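Local coordinates for protein Arf-GAP (Mus musculus, PDB 5C79) that binds phosphatidylinositol 4,5-bisphosphate through its PH domain and probably activates GTP hydrolysis by the small GTPase Arf1 in response to that lipid, at residues L46-S49 / V55-R58; Q57-A62 / S71-N76; S98-S103 / T107-A112. One frame throughout, in Å; residues are numbered along the deposited sequence.

How the contacts relate
Contacts 1 and 2 lie side by side on strand 56-64, share Q57 and R58, and have centres about 10 Å apart; both grip the same phosphoinositide. K47 of contact 1 spans the 4- and 5-phosphates, the shared Q57 reaches the phosphodiester, and contact 2 adds R59, H72 and the backbone N of A73 at the 5-phosphate. Contact 3 is the next hairpin along the sheet. Its centre is about 10 Å from that of contact 1, to which it is joined through strand 41-48: Q111 N lies 2.9 Å from L46 O, a probable hydrogen bond. Contacts 2 and 3 do not touch, their nearest atoms being about 5 Å apart. The Y108 side chain of contact 3 likewise stops about 5 Å from the lipid.

Contact 1: residues L46-S49 / V55-R58; sequences LKKS and VWQR. With PBU ((2R)-3-{[(R)-hydroxy{[(1R,2R,3S,4R,5R,6S)-2,3,6-trihydroxy-4,5-bis(phosphonooxy)cyclohexyl]oxy}phosphoryl]oxy}propane-1 ,2-diyl dibutanoate), chain C.
K47 and Q57 form an antiparallel hydrogen-bonded pair in the hairpin of strands 41-48 and 56-64, the phosphoinositide-binding hairpin of the PH domain, and both side chains reach the bound lipid headgroup. K47 NZ bridges two phosphates, donating to O52 of the 5-phosphate at 2.7 Å and to O43 of the 4-phosphate at 2.9 Å. Lysine suits this place because one ammonium can direct several N-H groups at once; its CG lies anti to the backbone N (chi1 171°) and the chain bends at its far end to bring NZ between the two groups. Q57 uses both ends of its amide: NE2 donates to OP2 of the phosphodiester at 3.1 Å, while OE1 accepts from a water that also donates to K47 O and accepts from K47 NZ. R53, R59 and R106 add further positive groups around the anion.

L46, W56 and R58, which line a second lipid pocket, share the other face of the hairpin with K48. The K48 chain folds back over the indole, CE above the six-membered ring and NZ 3.6 Å from the centroid of the five-membered ring, a cation-pi contact. L46 CB packs against W56 CE3 at 3.7 Å. With W56 cut back to an alanine, the K48 ammonium would probably lose its aromatic partner and L46 one of its packing surfaces.

Behind this first shell the backbone sets the spacing: K47 N donates to Q57 O at 2.8 Å, and Q57 N returns a bond to K47 O. At the turn S49 N bonds to V55 O, and S49 OG, also bonded to R53 O, accepts a nearly straight hydrogen bond from V55 N at 2.8 Å.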
loop_
_atom_site.group_PDB
_atom_site.type_symbol
_atom_site.label_atom_id
_atom_site.label_comp_id
_atom_site.label_asym_id
_atom_site.label_seq_id
_atom_site.Cartn_x
_atom_site.Cartn_y
_atom_site.Cartn_z
ATOM N N LEU A 46 -8.530 -1.364 -0.564
ATOM C CA LEU A 46 -9.395 -1.585 0.604
ATOM C C LEU A 46 -8.476 -1.564 1.837
ATOM O O LEU A 46 -7.473 -2.240 1.842
ATOM C CB LEU A 46 -10.135 -2.918 0.494
ATOM C CG LEU A 46 -11.089 -3.054 -0.675
ATOM C CD1 LEU A 46 -11.608 -4.474 -0.769
ATOM C CD2 LEU A 46 -12.241 -2.074 -0.483
ATOM N N LYS A 47 -8.842 -0.779 2.849
ATOM C CA LYS A 47 -8.103 -0.706 4.121
ATOM C C LYS A 47 -9.033 -1.169 5.216
ATOM O O LYS A 47 -10.117 -0.630 5.358
ATOM C CB LYS A 47 -7.614 0.693 4.387
ATOM C CG LYS A 47 -7.047 0.826 5.825
ATOM C CD LYS A 47 -6.499 2.160 6.218
ATOM C CE LYS A 47 -7.519 3.264 6.298
ATOM N NZ LYS A 47 -8.397 3.356 7.490
ATOM N N LYS A 48 -8.630 -2.185 5.974
ATOM C CA LYS A 48 -9.503 -2.734 7.028
ATOM C C LYS A 48 -9.591 -1.775 8.214
ATOM O O LYS A 48 -8.549 -1.321 8.726
ATOM C CB LYS A 48 -9.016 -4.088 7.526
ATOM C CG LYS A 48 -10.123 -4.845 8.249
ATOM C CD LYS A 48 -9.703 -6.208 8.744
ATOM C CE LYS A 48 -9.552 -7.255 7.655
ATOM N NZ LYS A 48 -10.868 -7.605 7.045
ATOM N N SER A 49 -10.819 -1.457 8.638
ATOM C CA SER A 49 -11.039 -0.733 9.880
ATOM C C SER A 49 -10.789 -1.684 11.059
ATOM O O SER A 49 -10.635 -2.890 10.891
ATOM C CB SER A 49 -12.461 -0.190 9.969
ATOM O OG SER A 49 -13.400 -1.228 10.163
ATOM N N VAL A 55 -14.347 -3.670 9.044
ATOM C CA VAL A 55 -14.778 -3.802 7.651
ATOM C C VAL A 55 -13.738 -3.245 6.693
ATOM O O VAL A 55 -12.984 -2.342 7.030
ATOM C CB VAL A 55 -16.132 -3.107 7.372
ATOM C CG1 VAL A 55 -17.240 -3.827 8.121
ATOM C CG2 VAL A 55 -16.087 -1.639 7.719
ATOM N N TRP A 56 -13.788 -3.727 5.463
ATOM C CA TRP A 56 -12.929 -3.194 4.416
ATOM C C TRP A 56 -13.506 -1.863 3.926
ATOM O O TRP A 56 -14.727 -1.775 3.671
ATOM C CB TRP A 56 -12.871 -4.148 3.243
ATOM C CG TRP A 56 -12.133 -5.409 3.510
ATOM C CD1 TRP A 56 -12.655 -6.673 3.621
ATOM C CD2 TRP A 56 -10.721 -5.544 3.720
ATOM N NE1 TRP A 56 -11.643 -7.581 3.890
ATOM C CE2 TRP A 56 -10.445 -6.917 3.923
ATOM C CE3 TRP A 56 -9.669 -4.645 3.708
ATOM C CZ2 TRP A 56 -9.140 -7.393 4.130
ATOM C CZ3 TRP A 56 -8.392 -5.094 3.940
ATOM C CH2 TRP A 56 -8.125 -6.458 4.175
ATOM N N GLN A 57 -12.659 -0.860 3.820
ATOM C CA GLN A 57 -13.061 0.472 3.393
ATOM C C GLN A 57 -12.157 0.950 2.287
ATOM O O GLN A 57 -10.918 0.978 2.427
ATOM C CB GLN A 57 -13.062 1.478 4.554
ATOM C CG GLN A 57 -13.970 1.026 5.687
ATOM C CD GLN A 57 -14.013 1.975 6.855
ATOM O OE1 GLN A 57 -13.003 2.303 7.446
ATOM N NE2 GLN A 57 -15.219 2.387 7.224
ATOM N N ARG A 58 -12.764 1.355 1.176
ATOM C CA ARG A 58 -11.982 1.775 0.012
ATOM C C ARG A 58 -11.340 3.143 0.226
ATOM O O ARG A 58 -12.001 4.125 0.601
ATOM C CB ARG A 58 -12.849 1.785 -1.258
ATOM C CG ARG A 58 -12.006 2.011 -2.496
ATOM C CD ARG A 58 -12.648 1.506 -3.754
ATOM N NE ARG A 58 -13.788 2.345 -4.051
ATOM C CZ ARG A 58 -14.749 2.014 -4.912
ATOM N NH1 ARG A 58 -14.744 0.828 -5.558
ATOM N NH2 ARG A 58 -15.745 2.863 -5.106
HETATM P P1 PBU C . -16.071 4.833 10.281
HETATM P P4 PBU C . -8.215 3.746 11.039
HETATM P P5 PBU C . -9.743 7.040 7.751
HETATM C "C3'" PBU C . -17.956 4.402 12.024
HETATM C "C2'" PBU C . -17.737 4.513 13.514
HETATM O "O2'" PBU C . -17.769 3.200 14.102
HETATM C "C1'" PBU C . -18.738 5.534 14.076
HETATM O "O1'" PBU C . -18.052 6.320 15.040
HETATM C C1 PBU C . -13.375 4.673 10.335
HETATM O O1 PBU C . -14.590 5.259 10.813
HETATM C C2 PBU C . -12.806 3.620 11.316
HETATM O O2 PBU C . -12.516 4.080 12.638
HETATM C C3 PBU C . -11.489 3.122 10.812
HETATM O O3 PBU C . -10.918 2.193 11.771
HETATM C C4 PBU C . -10.622 4.353 10.516
HETATM O O4 PBU C . -9.435 3.845 10.052
HETATM C C5 PBU C . -11.098 5.305 9.451
HETATM O O5 PBU C . -10.212 6.427 9.178
HETATM C C6 PBU C . -12.402 5.817 9.986
HETATM O O6 PBU C . -12.879 6.629 8.950
HETATM C C7 PBU C . -19.063 2.508 14.134
HETATM O O7 PBU C . -19.514 1.972 13.135
HETATM C C8 PBU C . -19.806 2.410 15.447
HETATM C C9 PBU C . -19.291 1.182 16.176
HETATM C C10 PBU C . -17.782 1.252 16.244
HETATM C C11 PBU C . -17.890 7.760 14.952
HETATM O O11 PBU C . -17.889 8.333 13.876
HETATM C C12 PBU C . -17.731 8.524 16.238
HETATM C C13 PBU C . -18.919 8.187 17.132
HETATM C C14 PBU C . -18.684 6.919 17.924
HETATM O O41 PBU C . -8.271 2.524 11.948
HETATM O O42 PBU C . -8.187 5.147 11.625
HETATM O O43 PBU C . -7.138 3.401 10.049
HETATM O O51 PBU C . -8.451 7.697 8.210
HETATM O O52 PBU C . -9.480 5.766 6.956
HETATM O O53 PBU C . -10.677 7.906 7.017
HETATM O OP1 PBU C . -17.044 5.315 11.432
HETATM O OP2 PBU C . -16.084 3.330 10.061
HETATM O OP3 PBU C . -16.535 5.746 9.177
HETATM O O HOH W 1 -10.428 1.593 7.084
#

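Contact 2: residues Q57-A62 / S71-N76; sequences QRRKCA and SHATSN. With PBU ((2R)-3-{[(R)-hydroxy{[(1R,2R,3S,4R,5R,6S)-2,3,6-trihydroxy-4,5-bis(phosphonooxy)cyclohexyl]oxy}phosphoryl]oxy}propane-1 ,2-diyl dibutanoate), chain C.
R59 reaches from strand 56-64 toward the 71-76 loop, its CD meeting S71 O at 3.4 Å and its guanidinium lying between two aliphatic groups, CB of Q57 over one face and CB of A73 over the other. The small methyl of A73 lets the flat group fit there, with an edge turned to the lipid. In the guanidinium plane, NE donates to O52 of the 5-phosphate at 3.0 Å, and NH2 adds a weak bond to the same oxygen. NH1 donates instead to R58 O, which restrains the group's rotation; the bend at chi2 (-69°) swings the chain into this position.

K60 contributes mainly backbone. Its O accepts a hydrogen bond from S71 N at 2.9 Å, and a water links its N to H72 O. The K60 CB lies 3.6 Å from S71 OG. Fixed in this way, the loop offers two further donors: H72 ND1, in the ring plane, makes an almost straight 2.9 Å bond to O51, and the backbone N of A73 meets O53 at 3.0 Å. Each terminal oxygen of the 5-phosphate thus has a donor from this contact.

The loop follows strand 67-70, whose T69 pairs with A62, and leads on to strand 80-83; on the other flank of 56-64, strand 41-48 bonds to R59 and C61 through L45 and G43.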
loop_
_atom_site.group_PDB
_atom_site.type_symbol
_atom_site.label_atom_id
_atom_site.label_comp_id
_atom_site.label_asym_id
_atom_site.label_seq_id
_atom_site.Cartn_x
_atom_site.Cartn_y
_atom_site.Cartn_z
ATOM N N GLN A 57 -12.659 -0.860 3.820
ATOM C CA GLN A 57 -13.061 0.472 3.393
ATOM C C GLN A 57 -12.157 0.950 2.287
ATOM O O GLN A 57 -10.918 0.978 2.427
ATOM C CB GLN A 57 -13.062 1.478 4.554
ATOM C CG GLN A 57 -13.970 1.026 5.687
ATOM C CD GLN A 57 -14.013 1.975 6.855
ATOM O OE1 GLN A 57 -13.003 2.303 7.446
ATOM N NE2 GLN A 57 -15.219 2.387 7.224
ATOM N N ARG A 58 -12.764 1.355 1.176
ATOM C CA ARG A 58 -11.982 1.775 0.012
ATOM C C ARG A 58 -11.340 3.143 0.226
ATOM O O ARG A 58 -12.001 4.125 0.601
ATOM C CB ARG A 58 -12.849 1.785 -1.258
ATOM C CG ARG A 58 -12.006 2.011 -2.496
ATOM C CD ARG A 58 -12.648 1.506 -3.754
ATOM N NE ARG A 58 -13.788 2.345 -4.051
ATOM C CZ ARG A 58 -14.749 2.014 -4.912
ATOM N NH1 ARG A 58 -14.744 0.828 -5.558
ATOM N NH2 ARG A 58 -15.745 2.863 -5.106
ATOM N N ARG A 59 -10.054 3.224 -0.045
ATOM C CA ARG A 59 -9.306 4.470 0.070
ATOM C C ARG A 59 -8.469 4.771 -1.161
ATOM O O ARG A 59 -7.895 3.880 -1.795
ATOM C CB ARG A 59 -8.391 4.411 1.292
ATOM C CG ARG A 59 -9.130 4.238 2.596
ATOM C CD ARG A 59 -9.922 5.487 2.922
ATOM N NE ARG A 59 -10.641 5.376 4.201
ATOM C CZ ARG A 59 -11.952 5.135 4.358
ATOM N NH1 ARG A 59 -12.775 4.914 3.342
ATOM N NH2 ARG A 59 -12.461 5.102 5.597
ATOM N N LYS A 60 -8.421 6.042 -1.524
ATOM C CA LYS A 60 -7.561 6.499 -2.604
ATOM C C LYS A 60 -6.116 6.407 -2.105
ATOM O O LYS A 60 -5.812 6.921 -1.045
ATOM C CB LYS A 60 -7.872 7.961 -2.938
ATOM C CG LYS A 60 -7.158 8.467 -4.170
ATOM C CD LYS A 60 -7.243 9.988 -4.331
ATOM C CE LYS A 60 -5.907 10.559 -4.799
ATOM N NZ LYS A 60 -5.927 12.049 -4.785
ATOM N N CYS A 61 -5.259 5.737 -2.869
ATOM C CA CYS A 61 -3.851 5.521 -2.522
ATOM C C CYS A 61 -2.979 5.859 -3.712
ATOM O O CYS A 61 -3.356 5.609 -4.844
ATOM C CB CYS A 61 -3.624 4.058 -2.138
ATOM S SG CYS A 61 -4.399 3.624 -0.588
ATOM N N ALA A 62 -1.802 6.395 -3.440
ATOM C CA ALA A 62 -0.846 6.671 -4.501
ATOM C C ALA A 62 0.581 6.448 -3.992
ATOM O O ALA A 62 0.889 6.788 -2.849
ATOM C CB ALA A 62 -1.008 8.091 -5.013
ATOM N N SER A 71 -5.293 8.275 1.417
ATOM C CA SER A 71 -6.307 9.303 1.631
ATOM C C SER A 71 -7.226 8.883 2.735
ATOM O O SER A 71 -7.416 7.713 3.033
ATOM C CB SER A 71 -7.074 9.616 0.351
ATOM O OG SER A 71 -6.178 10.103 -0.641
ATOM N N HIS A 72 -7.756 9.878 3.431
ATOM C CA HIS A 72 -8.804 9.623 4.404
ATOM C C HIS A 72 -10.157 9.585 3.677
ATOM O O HIS A 72 -10.257 9.876 2.486
ATOM C CB HIS A 72 -8.794 10.702 5.483
ATOM C CG HIS A 72 -7.483 10.845 6.165
ATOM N ND1 HIS A 72 -7.057 9.998 7.158
ATOM C CD2 HIS A 72 -6.492 11.744 5.988
ATOM C CE1 HIS A 72 -5.854 10.371 7.572
ATOM N NE2 HIS A 72 -5.494 11.427 6.877
ATOM N N ALA A 73 -11.177 9.201 4.409
ATOM C CA ALA A 73 -12.554 9.158 3.865
ATOM C C ALA A 73 -13.026 10.567 3.457
ATOM O O ALA A 73 -13.611 10.782 2.387
ATOM C CB ALA A 73 -13.490 8.567 4.908
ATOM N N THR A 74 -12.754 11.516 4.340
ATOM C CA THR A 74 -12.959 12.944 4.058
ATOM C C THR A 74 -11.813 13.402 3.162
ATOM O O THR A 74 -10.643 13.199 3.500
ATOM C CB THR A 74 -13.067 13.795 5.335
ATOM O OG1 THR A 74 -14.110 13.252 6.156
ATOM C CG2 THR A 74 -13.409 15.266 4.993
ATOM N N SER A 75 -12.164 13.998 2.024
ATOM C CA SER A 75 -11.213 14.165 0.910
ATOM C C SER A 75 -10.419 15.491 0.994
ATOM O O SER A 75 -9.367 15.623 0.367
ATOM C CB SER A 75 -11.907 13.904 -0.458
ATOM O OG SER A 75 -12.416 15.062 -1.096
ATOM N N ASN A 76 -10.893 16.443 1.801
ATOM C CA ASN A 76 -10.134 17.676 2.099
ATOM C C ASN A 76 -9.214 17.585 3.326
ATOM O O ASN A 76 -8.556 18.563 3.671
ATOM C CB ASN A 76 -11.061 18.888 2.208
ATOM C CG ASN A 76 -10.414 20.160 1.661
ATOM O OD1 ASN A 76 -10.646 20.581 0.514
ATOM N ND2 ASN A 76 -9.563 20.755 2.476
HETATM P P1 PBU C . -16.071 4.833 10.281
HETATM P P4 PBU C . -8.215 3.746 11.039
HETATM P P5 PBU C . -9.743 7.040 7.751
HETATM C "C3'" PBU C . -17.956 4.402 12.024
HETATM C "C2'" PBU C . -17.737 4.513 13.514
HETATM O "O2'" PBU C . -17.769 3.200 14.102
HETATM C "C1'" PBU C . -18.738 5.534 14.076
HETATM O "O1'" PBU C . -18.052 6.320 15.040
HETATM C C1 PBU C . -13.375 4.673 10.335
HETATM O O1 PBU C . -14.590 5.259 10.813
HETATM C C2 PBU C . -12.806 3.620 11.316
HETATM O O2 PBU C . -12.516 4.080 12.638
HETATM C C3 PBU C . -11.489 3.122 10.812
HETATM O O3 PBU C . -10.918 2.193 11.771
HETATM C C4 PBU C . -10.622 4.353 10.516
HETATM O O4 PBU C . -9.435 3.845 10.052
HETATM C C5 PBU C . -11.098 5.305 9.451
HETATM O O5 PBU C . -10.212 6.427 9.178
HETATM C C6 PBU C . -12.402 5.817 9.986
HETATM O O6 PBU C . -12.879 6.629 8.950
HETATM C C7 PBU C . -19.063 2.508 14.134
HETATM O O7 PBU C . -19.514 1.972 13.135
HETATM C C8 PBU C . -19.806 2.410 15.447
HETATM C C9 PBU C . -19.291 1.182 16.176
HETATM C C10 PBU C . -17.782 1.252 16.244
HETATM C C11 PBU C . -17.890 7.760 14.952
HETATM O O11 PBU C . -17.889 8.333 13.876
HETATM C C12 PBU C . -17.731 8.524 16.238
HETATM C C13 PBU C . -18.919 8.187 17.132
HETATM C C14 PBU C . -18.684 6.919 17.924
HETATM O O41 PBU C . -8.271 2.524 11.948
HETATM O O42 PBU C . -8.187 5.147 11.625
HETATM O O43 PBU C . -7.138 3.401 10.049
HETATM O O51 PBU C . -8.451 7.697 8.210
HETATM O O52 PBU C . -9.480 5.766 6.956
HETATM O O53 PBU C . -10.677 7.906 7.017
HETATM O OP1 PBU C . -17.044 5.315 11.432
HETATM O OP2 PBU C . -16.084 3.330 10.061
HETATM O OP3 PBU C . -16.535 5.746 9.177
HETATM O O HOH W 2 -3.863 9.161 -1.917
HETATM O O HOH W 3 -9.990 7.864 0.072
#

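Contact 3: residues S98-S103 / T107-A112; sequences SFDLIS and TYHFQA
D100 and H109 carry a histidine-carboxylate hydrogen bond across a non-hydrogen-bonded pair: H109 ND1 donates to D100 OD1 at 2.8 Å, within its own ring plane but from above the plane of the carboxylate. The two side chains lie alongside one another, their flat groups turned 62° apart. On the same face, Q111 NE2 donates to S98 OG at 3.0 Å, an oxygen that D95 also binds. The F99/F110 pair between these two, and the L101/Y108 pair beyond D100 and H109, bond through their backbones in both directions; F110 N to F99 O, for instance, spans 2.8 Å.

The opposite face is largely apolar. F110 CB sits over the face of the F99 ring, 3.9 Å from its centroid, a CH-pi contact. F99 has CG between its backbone N and carbonyl carbon (chi1 61°), which swings its ring across the strand and beneath F110. The rings themselves meet obliquely at 42°, with F99 CE2 3.7 Å from F110 CD2. L101 CB touches the F110 ring at its edge, through CE2 at 3.8 Å. Large apolar residues suit this face because it meets L45, L68, I70 and L82 of other strands, forming the hydrophobic core.

A mixed face bearing D100 and H109 and a core-facing side bearing F99, L101 and F110 fit a hairpin of the second sheet of the PH fold: strands 88-91, 98-103 and 106-111 form a meander packed against the first sheet, the C-terminal helix capping the barrel.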
loop_
_atom_site.group_PDB
_atom_site.type_symbol
_atom_site.label_atom_id
_atom_site.label_comp_id
_atom_site.label_asym_id
_atom_site.label_seq_id
_atom_site.Cartn_x
_atom_site.Cartn_y
_atom_site.Cartn_z
ATOM N N SER A 98 -4.873 -9.942 -0.469
ATOM C CA SER A 98 -4.640 -9.180 0.744
ATOM C C SER A 98 -3.148 -9.055 0.989
ATOM O O SER A 98 -2.393 -9.994 0.753
ATOM C CB SER A 98 -5.269 -9.813 1.973
ATOM O OG SER A 98 -6.678 -9.977 1.779
ATOM N N PHE A 99 -2.740 -7.915 1.529
ATOM C CA PHE A 99 -1.386 -7.788 2.059
ATOM C C PHE A 99 -1.366 -6.801 3.200
ATOM O O PHE A 99 -2.160 -5.884 3.242
ATOM C CB PHE A 99 -0.386 -7.348 0.977
ATOM C CG PHE A 99 -0.678 -6.016 0.356
ATOM C CD1 PHE A 99 -1.612 -5.886 -0.651
ATOM C CD2 PHE A 99 0.046 -4.876 0.751
ATOM C CE1 PHE A 99 -1.845 -4.628 -1.246
ATOM C CE2 PHE A 99 -0.173 -3.653 0.160
ATOM C CZ PHE A 99 -1.119 -3.524 -0.827
ATOM N N ASP A 100 -0.405 -6.983 4.100
ATOM C CA ASP A 100 -0.138 -6.013 5.129
ATOM C C ASP A 100 1.006 -5.095 4.737
ATOM O O ASP A 100 1.964 -5.509 4.064
ATOM C CB ASP A 100 0.219 -6.737 6.425
ATOM C CG ASP A 100 -0.958 -7.387 7.092
ATOM O OD1 ASP A 100 -2.102 -7.254 6.614
ATOM O OD2 ASP A 100 -0.707 -8.077 8.116
ATOM N N LEU A 101 0.920 -3.870 5.220
ATOM C CA LEU A 101 2.050 -2.926 5.220
ATOM C C LEU A 101 2.412 -2.567 6.645
ATOM O O LEU A 101 1.658 -1.885 7.379
ATOM C CB LEU A 101 1.734 -1.677 4.408
ATOM C CG LEU A 101 2.930 -0.763 4.161
ATOM C CD1 LEU A 101 3.958 -1.416 3.256
ATOM C CD2 LEU A 101 2.434 0.505 3.534
ATOM N N ILE A 102 3.560 -3.099 7.075
ATOM C CA ILE A 102 4.033 -2.923 8.439
ATOM C C ILE A 102 4.840 -1.629 8.482
ATOM O O ILE A 102 5.873 -1.491 7.827
ATOM C CB ILE A 102 4.910 -4.112 8.899
ATOM C CG1 ILE A 102 4.137 -5.418 8.689
ATOM C CG2 ILE A 102 5.294 -3.945 10.366
ATOM C CD1 ILE A 102 4.995 -6.660 8.761
ATOM N N SER A 103 4.337 -0.659 9.226
ATOM C CA SER A 103 5.084 0.561 9.478
ATOM C C SER A 103 5.577 0.555 10.926
ATOM O O SER A 103 5.186 -0.255 11.735
ATOM C CB SER A 103 4.261 1.819 9.145
ATOM O OG SER A 103 3.338 2.104 10.153
ATOM N N THR A 107 0.406 -1.458 11.716
ATOM C CA THR A 107 0.293 -2.347 10.549
ATOM C C THR A 107 -1.014 -2.047 9.817
ATOM O O THR A 107 -2.067 -2.151 10.399
ATOM C CB THR A 107 0.393 -3.821 10.956
ATOM O OG1 THR A 107 1.710 -4.050 11.468
ATOM C CG2 THR A 107 0.175 -4.742 9.772
ATOM N N TYR A 108 -0.911 -1.650 8.559
ATOM C CA TYR A 108 -2.052 -1.484 7.685
ATOM C C TYR A 108 -2.442 -2.813 7.064
ATOM O O TYR A 108 -1.564 -3.559 6.608
ATOM C CB TYR A 108 -1.718 -0.479 6.602
ATOM C CG TYR A 108 -1.683 0.938 7.064
ATOM C CD1 TYR A 108 -0.498 1.512 7.560
ATOM C CD2 TYR A 108 -2.821 1.733 6.986
ATOM C CE1 TYR A 108 -0.489 2.837 7.989
ATOM C CE2 TYR A 108 -2.792 3.063 7.388
ATOM C CZ TYR A 108 -1.640 3.597 7.918
ATOM O OH TYR A 108 -1.666 4.950 8.257
ATOM N N HIS A 109 -3.741 -3.135 7.061
ATOM C CA HIS A 109 -4.231 -4.357 6.407
ATOM C C HIS A 109 -4.923 -3.903 5.148
ATOM O O HIS A 109 -5.956 -3.229 5.233
ATOM C CB HIS A 109 -5.211 -5.151 7.260
ATOM C CG HIS A 109 -4.668 -5.461 8.604
ATOM N ND1 HIS A 109 -3.580 -6.288 8.777
ATOM C CD2 HIS A 109 -4.986 -4.990 9.830
ATOM C CE1 HIS A 109 -3.285 -6.361 10.061
ATOM N NE2 HIS A 109 -4.120 -5.580 10.724
ATOM N N PHE A 110 -4.361 -4.268 3.998
ATOM C CA PHE A 110 -4.903 -3.849 2.707
ATOM C C PHE A 110 -5.444 -5.036 1.937
ATOM O O PHE A 110 -5.039 -6.175 2.163
ATOM C CB PHE A 110 -3.833 -3.187 1.835
ATOM C CG PHE A 110 -3.378 -1.829 2.313
ATOM C CD1 PHE A 110 -4.266 -0.760 2.413
ATOM C CD2 PHE A 110 -2.044 -1.604 2.648
ATOM C CE1 PHE A 110 -3.833 0.487 2.803
ATOM C CE2 PHE A 110 -1.601 -0.361 3.047
ATOM C CZ PHE A 110 -2.495 0.701 3.143
ATOM N N GLN A 111 -6.356 -4.753 1.028
ATOM C CA GLN A 111 -6.798 -5.737 0.025
ATOM C C GLN A 111 -6.923 -5.065 -1.319
ATOM O O GLN A 111 -7.543 -3.994 -1.448
ATOM C CB GLN A 111 -8.066 -6.453 0.472
ATOM C CG GLN A 111 -8.479 -7.587 -0.437
ATOM C CD GLN A 111 -9.684 -8.339 0.060
ATOM O OE1 GLN A 111 -10.790 -8.207 -0.475
ATOM N NE2 GLN A 111 -9.469 -9.174 1.071
ATOM N N ALA A 112 -6.328 -5.688 -2.338
ATOM C CA ALA A 112 -6.479 -5.214 -3.711
ATOM C C ALA A 112 -7.786 -5.746 -4.318
ATOM O O ALA A 112 -8.418 -6.645 -3.793
ATOM C CB ALA A 112 -5.301 -5.677 -4.558
HETATM O O HOH W 4 -4.379 -7.590 4.738
#